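Local atomic coordinates of enolase from the environmental genome shotgun sequencing of the Sargasso Sea (PDB entry 2QGY), a protein that is of unknown precise function but binds magnesium and, as a member of the mandelate racemase and muconate lactonizing enzyme family, probably acts on carboxylate substrates. Residues F36-I41 and E48-A53. Numbering follows the deposited sequence.
Sequences FIIIKI and EGWGEA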
loop_
_atom_site.group_PDB
_atom_site.type_symbol
_atom_site.label_atom_id
_atom_site.label_comp_id
_atom_site.label_asym_id
_atom_site.label_seq_id
_atom_site.Cartn_x
_atom_site.Cartn_y
_atom_site.Cartn_z
ATOM N N PHE A 36 6.665 8.362 -16.087
ATOM C CA PHE A 36 5.248 8.668 -15.838
ATOM C C PHE A 36 4.388 7.524 -16.394
ATOM O O PHE A 36 4.812 6.836 -17.311
ATOM C CB PHE A 36 4.875 9.996 -16.517
ATOM C CG PHE A 36 5.785 11.148 -16.149
ATOM C CD1 PHE A 36 5.952 11.520 -14.823
ATOM C CD2 PHE A 36 6.448 11.876 -17.134
ATOM C CE1 PHE A 36 6.763 12.630 -14.483
ATOM C CE2 PHE A 36 7.249 12.960 -16.811
ATOM C CZ PHE A 36 7.417 13.335 -15.484
ATOM N N ILE A 37 3.193 7.358 -15.833
ATOM C CA ILE A 37 2.236 6.353 -16.260
ATOM C C ILE A 37 0.987 7.127 -16.635
ATOM O O ILE A 37 0.282 7.625 -15.777
ATOM C CB ILE A 37 1.909 5.365 -15.117
ATOM C CG1 ILE A 37 3.208 4.717 -14.599
ATOM C CG2 ILE A 37 0.817 4.356 -15.573
ATOM C CD1 ILE A 37 3.029 3.889 -13.275
ATOM N N ILE A 38 0.729 7.207 -17.929
ATOM C CA ILE A 38 -0.401 7.975 -18.444
ATOM C C ILE A 38 -1.311 7.000 -19.182
ATOM O O ILE A 38 -0.817 6.153 -19.903
ATOM C CB ILE A 38 0.104 9.063 -19.370
ATOM C CG1 ILE A 38 0.940 10.060 -18.533
ATOM C CG2 ILE A 38 -1.074 9.768 -20.026
ATOM C CD1 ILE A 38 1.571 11.166 -19.308
ATOM N N ILE A 39 -2.620 7.092 -18.961
ATOM C CA ILE A 39 -3.563 6.174 -19.614
ATOM C C ILE A 39 -4.614 6.918 -20.427
ATOM O O ILE A 39 -4.933 8.071 -20.156
ATOM C CB ILE A 39 -4.249 5.216 -18.585
ATOM C CG1 ILE A 39 -5.423 5.896 -17.860
ATOM C CG2 ILE A 39 -3.222 4.691 -17.568
ATOM C CD1 ILE A 39 -6.220 4.915 -16.980
ATOM N N LYS A 40 -5.161 6.231 -21.432
ATOM C CA LYS A 40 -6.308 6.752 -22.146
ATOM C C LYS A 40 -7.312 5.609 -22.246
ATOM O O LYS A 40 -6.969 4.521 -22.689
ATOM C CB LYS A 40 -5.913 7.223 -23.553
ATOM C CG LYS A 40 -7.058 7.967 -24.201
ATOM C CD LYS A 40 -6.752 8.402 -25.654
ATOM C CE LYS A 40 -7.079 7.329 -26.655
ATOM N NZ LYS A 40 -6.772 7.876 -28.037
ATOM N N ILE A 41 -8.536 5.880 -21.820
ATOM C CA ILE A 41 -9.649 4.927 -21.861
ATOM C C ILE A 41 -10.614 5.480 -22.905
ATOM O O ILE A 41 -10.868 6.682 -22.925
ATOM C CB ILE A 41 -10.343 4.846 -20.481
ATOM C CG1 ILE A 41 -9.452 4.066 -19.481
ATOM C CG2 ILE A 41 -11.736 4.214 -20.600
ATOM C CD1 ILE A 41 -10.050 3.882 -18.094
ATOM N N GLU A 48 -13.196 9.689 -25.090
ATOM C CA GLU A 48 -11.842 9.428 -24.619
ATOM C C GLU A 48 -11.623 10.110 -23.283
ATOM O O GLU A 48 -11.991 11.281 -23.103
ATOM C CB GLU A 48 -10.816 9.982 -25.609
ATOM C CG GLU A 48 -10.806 9.308 -26.957
ATOM C CD GLU A 48 -9.631 9.762 -27.828
ATOM O OE1 GLU A 48 -9.168 10.915 -27.674
ATOM O OE2 GLU A 48 -9.178 8.969 -28.682
ATOM N N GLY A 49 -11.036 9.377 -22.346
ATOM C CA GLY A 49 -10.662 9.989 -21.063
ATOM C C GLY A 49 -9.214 9.704 -20.729
ATOM O O GLY A 49 -8.752 8.575 -20.874
ATOM N N TRP A 50 -8.542 10.714 -20.190
ATOM C CA TRP A 50 -7.135 10.617 -19.825
ATOM C C TRP A 50 -6.954 10.575 -18.308
ATOM O O TRP A 50 -7.618 11.327 -17.578
ATOM C CB TRP A 50 -6.380 11.818 -20.363
ATOM C CG TRP A 50 -6.249 11.813 -21.840
ATOM C CD1 TRP A 50 -7.117 12.352 -22.751
ATOM C CD2 TRP A 50 -5.164 11.262 -22.584
ATOM N NE1 TRP A 50 -6.640 12.151 -24.034
ATOM C CE2 TRP A 50 -5.441 11.486 -23.956
ATOM C CE3 TRP A 50 -3.981 10.586 -22.223
ATOM C CZ2 TRP A 50 -4.561 11.068 -24.980
ATOM C CZ3 TRP A 50 -3.106 10.159 -23.233
ATOM C CH2 TRP A 50 -3.412 10.395 -24.605
ATOM N N GLY A 51 -6.040 9.703 -17.874
ATOM C CA GLY A 51 -5.696 9.517 -16.457
ATOM C C GLY A 51 -4.185 9.433 -16.338
ATOM O O GLY A 51 -3.458 9.264 -17.327
ATOM N N GLU A 52 -3.710 9.549 -15.107
ATOM C CA GLU A 52 -2.295 9.431 -14.817
ATOM C C GLU A 52 -2.187 8.835 -13.422
ATOM O O GLU A 52 -2.959 9.211 -12.551
ATOM C CB GLU A 52 -1.614 10.801 -14.860
ATOM C CG GLU A 52 -0.086 10.696 -14.621
ATOM C CD GLU A 52 0.749 11.899 -15.044
ATOM O OE1 GLU A 52 0.231 12.907 -15.620
ATOM O OE2 GLU A 52 1.977 11.837 -14.783
ATOM N N ALA A 53 -1.306 7.848 -13.250
ATOM C CA ALA A 53 -1.061 7.193 -11.958
ATOM C C ALA A 53 0.219 7.744 -11.371
ATOM O O ALA A 53 1.177 8.018 -12.116
ATOM C CB ALA A 53 -0.875 5.674 -12.134
HETATM O O HOH W 1 2.956 9.392 -13.634
#
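Lys40 lies across one face of the Trp50 indole, and this pair shows how a cross-strand neighbour in a non-hydrogen-bonded position can cover an aromatic ring. Lys40 CB stands 4.0 Å from the centroid of the six-membered ring of Trp50, only 6° off its normal, a CH-pi contact, and CD follows at 3.5 Å from Trp50 CZ2. A bend at chi3 (87°) then turns the ammonium group toward Glu48, where NZ forms a 2.7 Å salt bridge to OE2, approaching from above the carboxylate plane; NZ is also paired with Glu366. At the indole edge, near its plane, Ile38 CG2 meets Trp50 CE3 at 3.7 Å, while the ring of Trp19, from strand 13-21, meets that of Trp50 with the planes about 15° apart. Beneath these side chains the backbones pair antiparallel: Ile39 N to Gly51 O (2.8 Å) and the return bond from Gly51 N to Ile39 O, then a second reciprocal pair joining Ile41 and Gly49. On the face of Ile37, Ile39, Ile41 and Ala53, Gly49 and Gly51 contribute no side chain; there Ile39 CG1 packs 3.9 Å from Gly51 CA and helices 60-74 and 99-120 cover the isoleucines. This tight, buried side contrasts with the partly exposed Lys40-Glu48 end. At the other end a water accepts from Ile37 N while lying near Glu52 OE2 and Ala53 O; Glu52 OE1 is held by Ser306 and the backbone of Ser310. The two strands form a beta hairpin at the edge of the antiparallel sheet in the N-terminal capping domain characteristic of the enolase superfamily.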